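Local atomic coordinates of petrobactin-binding protein YclQ (Bacillus subtilis subsp. subtilis str. 168, PDB entry 3GFV), a protein that binds iron-free and ferric petrobactin, and the precursor 3,4-dihydroxybenzoic acid, as the solute-binding part of the YclNOPQ siderophore uptake transporter. Residues 36-41 against 92-97; 32-37 against 141-146; 218-223 against 250-255. One frame throughout, in Å; residues are numbered along the deposited sequence.

Contact 1 (36-41 against 92-97)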
ATOM      1  N   LYS A  36       7.638  -5.591  21.946  1.00 26.84           N
ATOM      2  CA  LYS A  36       6.497  -4.690  22.089  1.00 25.50           C
ATOM      3  C   LYS A  36       6.534  -3.620  20.997  1.00 25.54           C
ATOM      4  O   LYS A  36       6.925  -2.464  21.226  1.00 27.06           O
ATOM      5  CB  LYS A  36       6.487  -4.034  23.472  1.00 26.95           C
ATOM      6  CG  LYS A  36       6.432  -5.043  24.616  1.00 37.68           C
ATOM      7  CD  LYS A  36       5.779  -4.471  25.875  1.00 49.55           C
ATOM      8  CE  LYS A  36       6.634  -3.408  26.537  1.00 60.85           C
ATOM      9  NZ  LYS A  36       8.026  -3.861  26.783  1.00 67.33           N
ATOM     10  N   VAL A  37       6.106  -4.006  19.807  1.00 22.31           N
ATOM     11  CA  VAL A  37       6.229  -3.133  18.658  1.00 22.81           C
ATOM     12  C   VAL A  37       4.890  -2.443  18.354  1.00 21.52           C
ATOM     13  O   VAL A  37       3.845  -3.094  18.276  1.00 23.86           O
ATOM     14  CB  VAL A  37       6.729  -3.943  17.429  1.00 23.96           C
ATOM     15  CG1 VAL A  37       6.971  -3.011  16.234  1.00 23.43           C
ATOM     16  CG2 VAL A  37       8.010  -4.688  17.779  1.00 22.45           C
ATOM     17  N   VAL A  38       4.927  -1.113  18.227  1.00 20.99           N
ATOM     18  CA  VAL A  38       3.757  -0.341  17.848  1.00 20.59           C
ATOM     19  C   VAL A  38       3.904  -0.016  16.368  1.00 18.15           C
ATOM     20  O   VAL A  38       4.942   0.483  15.944  1.00 22.31           O
ATOM     21  CB  VAL A  38       3.653   0.970  18.692  1.00 21.72           C
ATOM     22  CG1 VAL A  38       2.576   1.904  18.126  1.00 21.85           C
ATOM     23  CG2 VAL A  38       3.348   0.628  20.124  1.00 23.16           C
ATOM     24  N   VAL A  39       2.874  -0.318  15.579  1.00 19.85           N
ATOM     25  CA  VAL A  39       3.007  -0.264  14.129  1.00 19.13           C
ATOM     26  C   VAL A  39       1.946   0.655  13.533  1.00 20.93           C
ATOM     27  O   VAL A  39       0.749   0.387  13.656  1.00 23.22           O
ATOM     28  CB  VAL A  39       2.830  -1.679  13.538  1.00 22.65           C
ATOM     29  CG1 VAL A  39       2.977  -1.653  12.032  1.00 24.91           C
ATOM     30  CG2 VAL A  39       3.837  -2.650  14.179  1.00 19.91           C
ATOM     31  N   PHE A  40       2.400   1.739  12.904  1.00 22.02           N
ATOM     32  CA  PHE A  40       1.518   2.690  12.235  1.00 21.88           C
ATOM     33  C   PHE A  40       1.526   2.536  10.722  1.00 22.73           C
ATOM     34  O   PHE A  40       0.919   3.331  10.018  1.00 24.14           O
ATOM     35  CB  PHE A  40       1.885   4.132  12.609  1.00 20.58           C
ATOM     36  CG  PHE A  40       1.259   4.582  13.890  1.00 20.44           C
ATOM     37  CD1 PHE A  40       1.870   4.325  15.099  1.00 24.22           C
ATOM     38  CD2 PHE A  40       0.033   5.247  13.878  1.00 24.42           C
ATOM     39  CE1 PHE A  40       1.272   4.729  16.298  1.00 24.83           C
ATOM     40  CE2 PHE A  40      -0.560   5.646  15.062  1.00 26.26           C
ATOM     41  CZ  PHE A  40       0.068   5.379  16.273  1.00 23.99           C
ATOM     42  N   ASP A  41       2.213   1.520  10.218  1.00 20.05           N
ATOM     43  CA  ASP A  41       2.214   1.281   8.781  1.00 21.79           C
ATOM     44  C   ASP A  41       1.611  -0.099   8.530  1.00 21.30           C
ATOM     45  O   ASP A  41       2.177  -1.097   8.954  1.00 22.07           O
ATOM     46  CB  ASP A  41       3.647   1.321   8.214  1.00 24.41           C
ATOM     47  CG  ASP A  41       3.673   0.997   6.738  1.00 25.09           C
ATOM     48  OD1 ASP A  41       3.068   1.790   5.965  1.00 24.66           O
ATOM     49  OD2 ASP A  41       4.246  -0.054   6.359  1.00 24.03           O
ATOM     50  N   ALA A  92       2.911   5.780  24.399  1.00 25.74           N
ATOM     51  CA  ALA A  92       3.862   5.880  25.500  1.00 30.40           C
ATOM     52  C   ALA A  92       3.501   4.908  26.621  1.00 32.42           C
ATOM     53  O   ALA A  92       4.375   4.269  27.199  1.00 28.93           O
ATOM     54  CB  ALA A  92       3.934   7.303  26.025  1.00 32.75           C
ATOM     55  N   GLU A  93       2.204   4.770  26.890  1.00 29.58           N
ATOM     56  CA  GLU A  93       1.734   3.879  27.953  1.00 32.89           C
ATOM     57  C   GLU A  93       2.140   2.417  27.739  1.00 26.97           C
ATOM     58  O   GLU A  93       2.353   1.670  28.699  1.00 30.82           O
ATOM     59  CB  GLU A  93       0.215   3.998  28.085  1.00 37.59           C
ATOM     60  CG  GLU A  93      -0.446   3.015  29.036  1.00 49.97           C
ATOM     61  CD  GLU A  93      -1.965   3.168  29.043  1.00 63.11           C
ATOM     62  OE1 GLU A  93      -2.451   4.280  28.736  1.00 65.10           O
ATOM     63  OE2 GLU A  93      -2.669   2.180  29.347  1.00 69.23           O
ATOM     64  N   LEU A  94       2.264   2.023  26.482  1.00 29.47           N
ATOM     65  CA  LEU A  94       2.615   0.654  26.132  1.00 30.70           C
ATOM     66  C   LEU A  94       4.093   0.342  26.374  1.00 31.25           C
ATOM     67  O   LEU A  94       4.496  -0.819  26.341  1.00 32.22           O
ATOM     68  CB  LEU A  94       2.269   0.383  24.661  1.00 25.18           C
ATOM     69  CG  LEU A  94       0.794   0.498  24.292  1.00 29.77           C
ATOM     70  CD1 LEU A  94       0.616   0.429  22.781  1.00 31.32           C
ATOM     71  CD2 LEU A  94      -0.017  -0.595  24.955  1.00 33.62           C
ATOM     72  N   ASP A  95       4.899   1.374  26.616  1.00 27.80           N
ATOM     73  CA  ASP A  95       6.335   1.190  26.810  1.00 29.25           C
ATOM     74  C   ASP A  95       6.936   0.352  25.681  1.00 28.72           C
ATOM     75  O   ASP A  95       7.626  -0.661  25.916  1.00 27.14           O
ATOM     76  CB  ASP A  95       6.620   0.531  28.161  1.00 38.64           C
ATOM     77  CG  ASP A  95       8.085   0.617  28.549  1.00 51.46           C
ATOM     78  OD1 ASP A  95       8.777   1.540  28.057  1.00 50.93           O
ATOM     79  OD2 ASP A  95       8.543  -0.236  29.340  1.00 58.11           O
ATOM     80  N   PRO A  96       6.684   0.766  24.438  1.00 24.32           N
ATOM     81  CA  PRO A  96       7.137  -0.064  23.318  1.00 23.49           C
ATOM     82  C   PRO A  96       8.656  -0.078  23.163  1.00 27.43           C
ATOM     83  O   PRO A  96       9.341   0.840  23.608  1.00 26.28           O
ATOM     84  CB  PRO A  96       6.488   0.608  22.111  1.00 22.67           C
ATOM     85  CG  PRO A  96       6.341   2.048  22.520  1.00 27.09           C
ATOM     86  CD  PRO A  96       6.084   2.044  24.002  1.00 27.48           C
ATOM     87  N   ASP A  97       9.195  -1.119  22.536  1.00 26.45           N
ATOM     88  CA  ASP A  97      10.640  -1.142  22.328  1.00 24.59           C
ATOM     89  C   ASP A  97      11.023  -0.822  20.885  1.00 23.66           C
ATOM     90  O   ASP A  97      12.198  -0.667  20.570  1.00 25.88           O
ATOM     91  CB  ASP A  97      11.283  -2.451  22.840  1.00 31.50           C
ATOM     92  CG  ASP A  97      10.574  -3.711  22.347  1.00 30.40           C
ATOM     93  OD1 ASP A  97       9.729  -3.654  21.433  1.00 26.07           O
ATOM     94  OD2 ASP A  97      10.885  -4.804  22.865  1.00 30.36           O
TER
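The carboxylate of Asp-97 grips the backbone just ahead of strand 37-39. Its OD1 accepts from Lys-36 N at 2.9 Å, on the syn side but 35° out of the carboxylate plane. OD2 has its main partner in the backbone N of Lys-35, and its own bond to Lys-36 N is long and weak. Two successive N-H groups are thus held by one side chain. The Asp-97 chi1 of 50° sets CG between its own N and carbonyl carbon, and this folds the carboxylate back towards Lys-36. The backbone of Asp-97 answers in the other direction: its N donates to Lys-36 O at 2.9 Å. Lys-36 is therefore held at both its N and its O by the same residue.

The Lys-36 side chain runs over the turn at 94-96. Bends at chi3 and chi4 bring CE to 3.0 Å from Asp-95 O. NZ stays 4.5 Å from Asp-95 OD2, too far for a salt bridge, though the opposite charges probably attract. On the buried side Val-38 turns one methyl to the turn. Its CG2 meets Pro-96 CB at 3.7 Å and Leu-94 CD1 at 3.8 Å; the Val-38 and Leu-94 side chains cross at about a right angle.

The backbone of Val-38 itself is hydrogen-bonded to Leu-98 and Ile-100 of strand 98-101. After helix 88-93 the chain turns at Asp-95, which has positive phi, and leads into that strand. The contact marks the start of the middle strand 37-39 and of its parallel neighbour 98-101, in the N-terminal lobe of the periplasmic binding protein fold.

Contact 2 (32-37 against 141-146); sequences KNPKKV and KIFDKE
Pro-34 is the bump of this contact. Its ring edge, CG and CD, fits the corner made by Ile-142 and Phe-143. CD presses on Ile-142 CG2 at 3.4 Å, tighter than usual for two carbons. It also lies 3.5 Å from Phe-143 CE1, approaching that ring obliquely. Ile-142 CG2 itself sits over one face of the Phe-143 ring, off the centre of the ring. The ring reaches back to the loop because Phe-143 CG stands anti to the carbonyl carbon (chi1 -60°). Its far end meets Val-37 CG2, which lies at the ring edge, 4.0 Å from CZ. Leu-53 and Ile-56 pack on the same phenyl group.

The loop leads from strand 27-31 into 37-39, the middle strand of the parallel sheet in the N-terminal lobe of the periplasmic binding protein fold. Here it packs on the C-terminal end of helix 128-142. Asn-33 N donates to Ile-142 O at 2.8 Å, so a carbonyl of the last helical turn is bound by the loop.

Beyond Asn-33 the bent Lys-32 chain passes Ile-142 O with its CD. Its NZ forms a salt bridge with Asp-144 OD1 at 3.5 Å. A water binds Lys-141 O and Glu-146 OE1, and accepts a weak bond from Lys-32 NZ.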
ATOM      1  N   LYS A  32      17.368  -6.068  18.748  1.00 30.57           N
ATOM      2  CA  LYS A  32      17.080  -7.252  17.970  1.00 30.98           C
ATOM      3  C   LYS A  32      15.933  -7.985  18.654  1.00 27.97           C
ATOM      4  O   LYS A  32      15.863  -8.011  19.890  1.00 29.89           O
ATOM      5  CB  LYS A  32      18.324  -8.136  17.926  1.00 34.74           C
ATOM      6  CG  LYS A  32      18.092  -9.519  17.370  1.00 47.25           C
ATOM      7  CD  LYS A  32      18.588  -9.627  15.944  1.00 55.10           C
ATOM      8  CE  LYS A  32      19.238 -10.986  15.726  1.00 56.31           C
ATOM      9  NZ  LYS A  32      20.332 -10.901  14.722  1.00 61.69           N
ATOM     10  N   ASN A  33      15.028  -8.561  17.868  1.00 28.13           N
ATOM     11  CA  ASN A  33      13.918  -9.331  18.423  1.00 31.43           C
ATOM     12  C   ASN A  33      13.148  -8.533  19.473  1.00 31.65           C
ATOM     13  O   ASN A  33      13.007  -8.982  20.626  1.00 32.18           O
ATOM     14  CB  ASN A  33      14.414 -10.647  19.028  1.00 33.51           C
ATOM     15  CG  ASN A  33      15.041 -11.566  17.992  1.00 41.52           C
ATOM     16  OD1 ASN A  33      16.176 -12.023  18.150  1.00 46.61           O
ATOM     17  ND2 ASN A  33      14.304 -11.832  16.921  1.00 40.80           N
ATOM     18  N   PRO A  34      12.675  -7.339  19.089  1.00 28.47           N
ATOM     19  CA  PRO A  34      11.847  -6.571  20.026  1.00 29.92           C
ATOM     20  C   PRO A  34      10.542  -7.315  20.291  1.00 27.76           C
ATOM     21  O   PRO A  34      10.115  -8.146  19.473  1.00 27.40           O
ATOM     22  CB  PRO A  34      11.607  -5.249  19.287  1.00 27.98           C
ATOM     23  CG  PRO A  34      11.700  -5.588  17.839  1.00 26.49           C
ATOM     24  CD  PRO A  34      12.680  -6.752  17.732  1.00 24.42           C
ATOM     25  N   LYS A  35       9.928  -7.023  21.433  1.00 29.26           N
ATOM     26  CA  LYS A  35       8.759  -7.756  21.914  1.00 27.94           C
ATOM     27  C   LYS A  35       7.496  -6.909  22.029  1.00 30.12           C
ATOM     28  O   LYS A  35       6.408  -7.445  22.215  1.00 28.82           O
ATOM     29  CB  LYS A  35       9.065  -8.333  23.309  1.00 28.79           C
ATOM     30  CG  LYS A  35      10.322  -9.167  23.364  1.00 34.68           C
ATOM     31  CD  LYS A  35      10.210 -10.363  22.435  1.00 41.82           C
ATOM     32  CE  LYS A  35      11.405 -11.297  22.607  1.00 49.31           C
ATOM     33  NZ  LYS A  35      11.496 -12.195  21.433  1.00 50.79           N
ATOM     34  N   LYS A  36       7.638  -5.591  21.946  1.00 26.84           N
ATOM     35  CA  LYS A  36       6.497  -4.690  22.089  1.00 25.50           C
ATOM     36  C   LYS A  36       6.534  -3.620  20.997  1.00 25.54           C
ATOM     37  O   LYS A  36       6.925  -2.464  21.226  1.00 27.06           O
ATOM     38  CB  LYS A  36       6.487  -4.034  23.472  1.00 26.95           C
ATOM     39  CG  LYS A  36       6.432  -5.043  24.616  1.00 37.68           C
ATOM     40  CD  LYS A  36       5.779  -4.471  25.875  1.00 49.55           C
ATOM     41  CE  LYS A  36       6.634  -3.408  26.537  1.00 60.85           C
ATOM     42  NZ  LYS A  36       8.026  -3.861  26.783  1.00 67.33           N
ATOM     43  N   VAL A  37       6.106  -4.006  19.807  1.00 22.31           N
ATOM     44  CA  VAL A  37       6.229  -3.133  18.658  1.00 22.81           C
ATOM     45  C   VAL A  37       4.890  -2.443  18.354  1.00 21.52           C
ATOM     46  O   VAL A  37       3.845  -3.094  18.276  1.00 23.86           O
ATOM     47  CB  VAL A  37       6.729  -3.943  17.429  1.00 23.96           C
ATOM     48  CG1 VAL A  37       6.971  -3.011  16.234  1.00 23.43           C
ATOM     49  CG2 VAL A  37       8.010  -4.688  17.779  1.00 22.45           C
ATOM     50  N   LYS A 141      15.812  -8.586   9.188  1.00 26.97           N
ATOM     51  CA  LYS A 141      17.021  -8.454  10.006  1.00 30.37           C
ATOM     52  C   LYS A 141      16.687  -8.240  11.474  1.00 30.08           C
ATOM     53  O   LYS A 141      17.326  -8.840  12.359  1.00 27.95           O
ATOM     54  CB  LYS A 141      17.902  -7.312   9.497  1.00 33.16           C
ATOM     55  CG  LYS A 141      18.691  -7.648   8.233  1.00 40.85           C
ATOM     56  CD  LYS A 141      19.243  -6.376   7.590  1.00 57.56           C
ATOM     57  CE  LYS A 141      20.060  -6.675   6.334  1.00 67.75           C
ATOM     58  NZ  LYS A 141      19.313  -7.474   5.318  1.00 70.34           N
ATOM     59  N   ILE A 142      15.696  -7.394  11.743  1.00 28.35           N
ATOM     60  CA  ILE A 142      15.318  -7.094  13.125  1.00 25.82           C
ATOM     61  C   ILE A 142      14.815  -8.331  13.875  1.00 29.52           C
ATOM     62  O   ILE A 142      15.128  -8.530  15.056  1.00 30.62           O
ATOM     63  CB  ILE A 142      14.244  -5.974  13.198  1.00 23.92           C
ATOM     64  CG1 ILE A 142      14.859  -4.641  12.766  1.00 26.57           C
ATOM     65  CG2 ILE A 142      13.671  -5.876  14.615  1.00 22.79           C
ATOM     66  CD1 ILE A 142      13.844  -3.586  12.325  1.00 25.23           C
ATOM     67  N   PHE A 143      14.040  -9.166  13.189  1.00 29.45           N
ATOM     68  CA  PHE A 143      13.402 -10.332  13.819  1.00 33.88           C
ATOM     69  C   PHE A 143      14.009 -11.688  13.482  1.00 33.88           C
ATOM     70  O   PHE A 143      13.395 -12.731  13.733  1.00 34.39           O
ATOM     71  CB  PHE A 143      11.906 -10.331  13.480  1.00 30.03           C
ATOM     72  CG  PHE A 143      11.191  -9.111  13.968  1.00 28.03           C
ATOM     73  CD1 PHE A 143      10.677  -9.068  15.259  1.00 28.74           C
ATOM     74  CD2 PHE A 143      11.033  -7.997  13.146  1.00 24.48           C
ATOM     75  CE1 PHE A 143      10.013  -7.935  15.719  1.00 24.42           C
ATOM     76  CE2 PHE A 143      10.370  -6.863  13.605  1.00 30.31           C
ATOM     77  CZ  PHE A 143       9.866  -6.835  14.903  1.00 28.41           C
ATOM     78  N   ASP A 144      15.218 -11.684  12.927  1.00 29.19           N
ATOM     79  CA  ASP A 144      15.907 -12.913  12.581  1.00 29.54           C
ATOM     80  C   ASP A 144      15.078 -13.787  11.649  1.00 33.94           C
ATOM     81  O   ASP A 144      14.937 -14.993  11.881  1.00 35.91           O
ATOM     82  CB  ASP A 144      16.234 -13.694  13.873  1.00 39.24           C
ATOM     83  CG  ASP A 144      17.682 -14.098  13.960  1.00 61.10           C
ATOM     84  OD1 ASP A 144      18.513 -13.511  13.234  1.00 66.33           O
ATOM     85  OD2 ASP A 144      17.994 -14.997  14.775  1.00 67.59           O
ATOM     86  N   LYS A 145      14.542 -13.176  10.589  1.00 25.83           N
ATOM     87  CA  LYS A 145      13.731 -13.873   9.597  1.00 30.68           C
ATOM     88  C   LYS A 145      14.268 -13.577   8.200  1.00 30.13           C
ATOM     89  O   LYS A 145      13.507 -13.509   7.217  1.00 31.94           O
ATOM     90  CB  LYS A 145      12.283 -13.386   9.675  1.00 34.02           C
ATOM     91  CG  LYS A 145      11.581 -13.694  10.987  1.00 37.53           C
ATOM     92  CD  LYS A 145      11.120 -15.132  11.024  1.00 36.78           C
ATOM     93  CE  LYS A 145      10.330 -15.411  12.298  1.00 48.36           C
ATOM     94  NZ  LYS A 145       9.489 -16.636  12.152  1.00 54.97           N
ATOM     95  N   GLU A 146      15.576 -13.375   8.115  1.00 33.23           N
ATOM     96  CA  GLU A 146      16.197 -12.979   6.853  1.00 36.14           C
ATOM     97  C   GLU A 146      15.953 -13.996   5.735  1.00 34.90           C
ATOM     98  O   GLU A 146      15.631 -13.616   4.609  1.00 35.49           O
ATOM     99  CB  GLU A 146      17.695 -12.704   7.056  1.00 41.73           C
ATOM    100  CG  GLU A 146      17.935 -11.496   7.964  1.00 39.62           C
ATOM    101  CD  GLU A 146      19.364 -11.373   8.458  1.00 50.28           C
ATOM    102  OE1 GLU A 146      19.603 -11.673   9.646  1.00 51.54           O
ATOM    103  OE2 GLU A 146      20.246 -10.976   7.665  1.00 55.20           O
TER
HETATM  104  O   HOH W   1      19.788  -9.793  11.669  1.00 43.36           O

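Contact 3 (218-223 against 250-255); sequences VSYEYI and VENDYV
Tyr-220 and Asn-252 meet where the first turn of helix 220-226 packs against the turn after helix 246-250. Both belong to the C-terminal alpha/beta lobe of the binding-protein fold. The Tyr-220 CG lies anti to the carbonyl carbon (chi1 -68°), which swings the ring out to Asn-252. Asn-252 CB lies in the ring plane at the edge, 3.8 Å from CE1. The amide ND2 approaches the same CE1 obliquely, at 3.7 Å, with amide and ring planes 69° apart. The other end of the amide is tied down within its own segment. Asn-252 OD1 accepts from Tyr-254 N at 2.8 Å, in the carbonyl plane on a lone pair. This is an Asx turn, and the bond restrains the rotation of the amide beside the ring.

Tyr-254 has a different first torsion, with CG anti to the backbone N (chi1 -162°). This carries its ring alongside Glu-221. Glu-221 CG comes within 3.6 Å of Tyr-254 OH.

Behind the tyrosines, Val-255 and Ile-223 are buried and pack apolar to apolar. Val-249 of helix 246-250 touches both Tyr-220 and Ile-223. Ser-219 N-caps helix 220-226, its OG accepting from Tyr-222 N. Val-255 CG1 lies 4.0 Å from Ile-223 CG2. The same methyl also comes to 3.9 Å from the carbonyl oxygen Tyr-220 O.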
ATOM      1  N   VAL A 218      -9.148  15.087 -12.384  1.00 22.79           N
ATOM      2  CA  VAL A 218      -9.609  14.974 -13.770  1.00 27.52           C
ATOM      3  C   VAL A 218     -11.132  14.863 -13.850  1.00 31.11           C
ATOM      4  O   VAL A 218     -11.783  14.522 -12.875  1.00 27.87           O
ATOM      5  CB  VAL A 218      -8.996  13.760 -14.503  1.00 25.09           C
ATOM      6  CG1 VAL A 218      -7.475  13.897 -14.662  1.00 24.94           C
ATOM      7  CG2 VAL A 218      -9.355  12.449 -13.806  1.00 22.33           C
ATOM      8  N   SER A 219     -11.686  15.131 -15.032  1.00 34.50           N
ATOM      9  CA  SER A 219     -13.127  15.042 -15.280  1.00 32.21           C
ATOM     10  C   SER A 219     -13.508  13.719 -15.949  1.00 33.64           C
ATOM     11  O   SER A 219     -12.645  12.923 -16.345  1.00 30.85           O
ATOM     12  CB  SER A 219     -13.551  16.174 -16.221  1.00 34.60           C
ATOM     13  OG  SER A 219     -12.891  15.995 -17.472  1.00 38.33           O
ATOM     14  N   TYR A 220     -14.811  13.498 -16.113  1.00 36.45           N
ATOM     15  CA  TYR A 220     -15.281  12.340 -16.869  1.00 37.21           C
ATOM     16  C   TYR A 220     -14.806  12.426 -18.312  1.00 40.85           C
ATOM     17  O   TYR A 220     -14.446  11.410 -18.924  1.00 37.50           O
ATOM     18  CB  TYR A 220     -16.811  12.232 -16.826  1.00 49.60           C
ATOM     19  CG  TYR A 220     -17.369  11.883 -15.460  1.00 60.49           C
ATOM     20  CD1 TYR A 220     -18.296  10.857 -15.301  1.00 62.19           C
ATOM     21  CD2 TYR A 220     -16.964  12.577 -14.326  1.00 67.90           C
ATOM     22  CE1 TYR A 220     -18.807  10.540 -14.050  1.00 62.94           C
ATOM     23  CE2 TYR A 220     -17.466  12.267 -13.075  1.00 70.46           C
ATOM     24  CZ  TYR A 220     -18.389  11.250 -12.941  1.00 67.51           C
ATOM     25  OH  TYR A 220     -18.879  10.947 -11.687  1.00 68.45           O
ATOM     26  N   GLU A 221     -14.801  13.644 -18.855  1.00 29.96           N
ATOM     27  CA  GLU A 221     -14.351  13.864 -20.217  1.00 34.89           C
ATOM     28  C   GLU A 221     -12.910  13.403 -20.396  1.00 26.00           C
ATOM     29  O   GLU A 221     -12.513  13.027 -21.494  1.00 25.90           O
ATOM     30  CB  GLU A 221     -14.454  15.336 -20.609  1.00 39.34           C
ATOM     31  CG  GLU A 221     -15.872  15.836 -20.848  1.00 49.96           C
ATOM     32  CD  GLU A 221     -16.530  16.379 -19.585  1.00 56.12           C
ATOM     33  OE1 GLU A 221     -16.076  16.018 -18.468  1.00 44.17           O
ATOM     34  OE2 GLU A 221     -17.498  17.175 -19.716  1.00 57.40           O
ATOM     35  N   TYR A 222     -12.127  13.474 -19.322  1.00 25.28           N
ATOM     36  CA  TYR A 222     -10.755  12.990 -19.365  1.00 21.13           C
ATOM     37  C   TYR A 222     -10.705  11.469 -19.577  1.00 18.97           C
ATOM     38  O   TYR A 222      -9.880  10.974 -20.325  1.00 23.01           O
ATOM     39  CB  TYR A 222     -10.021  13.325 -18.058  1.00 22.54           C
ATOM     40  CG  TYR A 222      -8.673  12.675 -17.985  1.00 21.80           C
ATOM     41  CD1 TYR A 222      -7.581  13.238 -18.638  1.00 22.78           C
ATOM     42  CD2 TYR A 222      -8.472  11.484 -17.277  1.00 19.47           C
ATOM     43  CE1 TYR A 222      -6.327  12.634 -18.593  1.00 24.92           C
ATOM     44  CE2 TYR A 222      -7.231  10.883 -17.229  1.00 21.75           C
ATOM     45  CZ  TYR A 222      -6.161  11.453 -17.874  1.00 21.46           C
ATOM     46  OH  TYR A 222      -4.929  10.827 -17.818  1.00 25.21           O
ATOM     47  N   ILE A 223     -11.597  10.739 -18.921  1.00 18.34           N
ATOM     48  CA  ILE A 223     -11.636   9.283 -19.103  1.00 22.93           C
ATOM     49  C   ILE A 223     -11.988   8.945 -20.560  1.00 23.37           C
ATOM     50  O   ILE A 223     -11.369   8.085 -21.184  1.00 20.46           O
ATOM     51  CB  ILE A 223     -12.629   8.641 -18.129  1.00 23.48           C
ATOM     52  CG1 ILE A 223     -12.132   8.832 -16.690  1.00 23.88           C
ATOM     53  CG2 ILE A 223     -12.783   7.152 -18.408  1.00 23.26           C
ATOM     54  CD1 ILE A 223     -13.144   8.408 -15.655  1.00 26.38           C
ATOM     55  N   VAL A 250     -18.311   5.020 -13.204  1.00 26.87           N
ATOM     56  CA  VAL A 250     -17.990   4.075 -14.273  1.00 31.13           C
ATOM     57  C   VAL A 250     -19.211   3.656 -15.054  1.00 35.86           C
ATOM     58  O   VAL A 250     -19.109   3.228 -16.202  1.00 37.17           O
ATOM     59  CB  VAL A 250     -17.252   2.828 -13.763  1.00 37.45           C
ATOM     60  CG1 VAL A 250     -15.966   3.237 -13.051  1.00 32.15           C
ATOM     61  CG2 VAL A 250     -18.159   2.026 -12.859  1.00 44.55           C
ATOM     62  N   GLU A 251     -20.375   3.792 -14.435  1.00 34.32           N
ATOM     63  CA  GLU A 251     -21.611   3.445 -15.115  1.00 35.51           C
ATOM     64  C   GLU A 251     -22.307   4.690 -15.678  1.00 34.91           C
ATOM     65  O   GLU A 251     -23.410   4.607 -16.217  1.00 34.95           O
ATOM     66  CB  GLU A 251     -22.497   2.602 -14.187  1.00 39.77           C
ATOM     67  CG  GLU A 251     -21.795   1.275 -13.842  1.00 44.85           C
ATOM     68  CD  GLU A 251     -22.520   0.450 -12.805  1.00 56.63           C
ATOM     69  OE1 GLU A 251     -23.747   0.634 -12.646  1.00 57.05           O
ATOM     70  OE2 GLU A 251     -21.859  -0.391 -12.152  1.00 53.12           O
ATOM     71  N   ASN A 252     -21.632   5.835 -15.588  1.00 28.60           N
ATOM     72  CA  ASN A 252     -22.160   7.065 -16.188  1.00 26.38           C
ATOM     73  C   ASN A 252     -22.311   6.941 -17.711  1.00 31.71           C
ATOM     74  O   ASN A 252     -21.412   6.443 -18.393  1.00 31.61           O
ATOM     75  CB  ASN A 252     -21.236   8.236 -15.902  1.00 27.73           C
ATOM     76  CG  ASN A 252     -21.900   9.550 -16.169  1.00 35.23           C
ATOM     77  OD1 ASN A 252     -22.087   9.956 -17.325  1.00 35.69           O
ATOM     78  ND2 ASN A 252     -22.318  10.211 -15.100  1.00 37.11           N
ATOM     79  N   ASP A 253     -23.437   7.402 -18.240  1.00 31.59           N
ATOM     80  CA  ASP A 253     -23.689   7.352 -19.678  1.00 36.61           C
ATOM     81  C   ASP A 253     -22.538   7.931 -20.506  1.00 37.57           C
ATOM     82  O   ASP A 253     -22.251   7.452 -21.610  1.00 34.88           O
ATOM     83  CB  ASP A 253     -24.994   8.094 -20.005  1.00 38.88           C
ATOM     84  CG  ASP A 253     -25.271   8.162 -21.499  1.00 51.15           C
ATOM     85  OD1 ASP A 253     -25.940   7.240 -22.010  1.00 48.78           O
ATOM     86  OD2 ASP A 253     -24.813   9.123 -22.161  1.00 50.68           O
ATOM     87  N   TYR A 254     -21.890   8.969 -19.984  1.00 34.26           N
ATOM     88  CA  TYR A 254     -20.854   9.650 -20.746  1.00 32.85           C
ATOM     89  C   TYR A 254     -19.700   8.740 -21.172  1.00 34.12           C
ATOM     90  O   TYR A 254     -19.145   8.912 -22.249  1.00 33.70           O
ATOM     91  CB  TYR A 254     -20.266  10.824 -19.978  1.00 35.05           C
ATOM     92  CG  TYR A 254     -19.549  11.747 -20.926  1.00 38.03           C
ATOM     93  CD1 TYR A 254     -20.257  12.698 -21.659  1.00 42.77           C
ATOM     94  CD2 TYR A 254     -18.184  11.642 -21.136  1.00 36.90           C
ATOM     95  CE1 TYR A 254     -19.619  13.529 -22.557  1.00 46.04           C
ATOM     96  CE2 TYR A 254     -17.536  12.472 -22.041  1.00 36.50           C
ATOM     97  CZ  TYR A 254     -18.254  13.416 -22.737  1.00 46.33           C
ATOM     98  OH  TYR A 254     -17.611  14.244 -23.631  1.00 54.54           O
ATOM     99  N   VAL A 255     -19.326   7.804 -20.308  1.00 26.97           N
ATOM    100  CA  VAL A 255     -18.185   6.937 -20.579  1.00 24.12           C
ATOM    101  C   VAL A 255     -18.591   5.548 -21.024  1.00 25.68           C
ATOM    102  O   VAL A 255     -17.775   4.631 -20.990  1.00 24.03           O
ATOM    103  CB  VAL A 255     -17.246   6.828 -19.369  1.00 23.17           C
ATOM    104  CG1 VAL A 255     -16.607   8.178 -19.088  1.00 29.57           C
ATOM    105  CG2 VAL A 255     -17.978   6.289 -18.114  1.00 22.70           C
TER

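Contacts 1 and 2 start from the same piece of chain and share Lys-36 and Val-37. Their centres are 13 Å apart. They touch where Asp-97 meets Pro-34 and Lys-35. Together they fasten the entry to strand 37-39, the middle strand of the five-stranded parallel sheet, to helices 88-93 and 128-142. Contact 3 comes later in the chain, on the opposite side of its centre. It lies about 45 Å from contact 1 and 48 Å from contact 2, between centres. It belongs with the mixed sheet of the C-terminal lobe; contacts 1 and 2 lie in the N-terminal lobe. In this family the ligand binds between the lobes, so all three appear to be packing within a lobe.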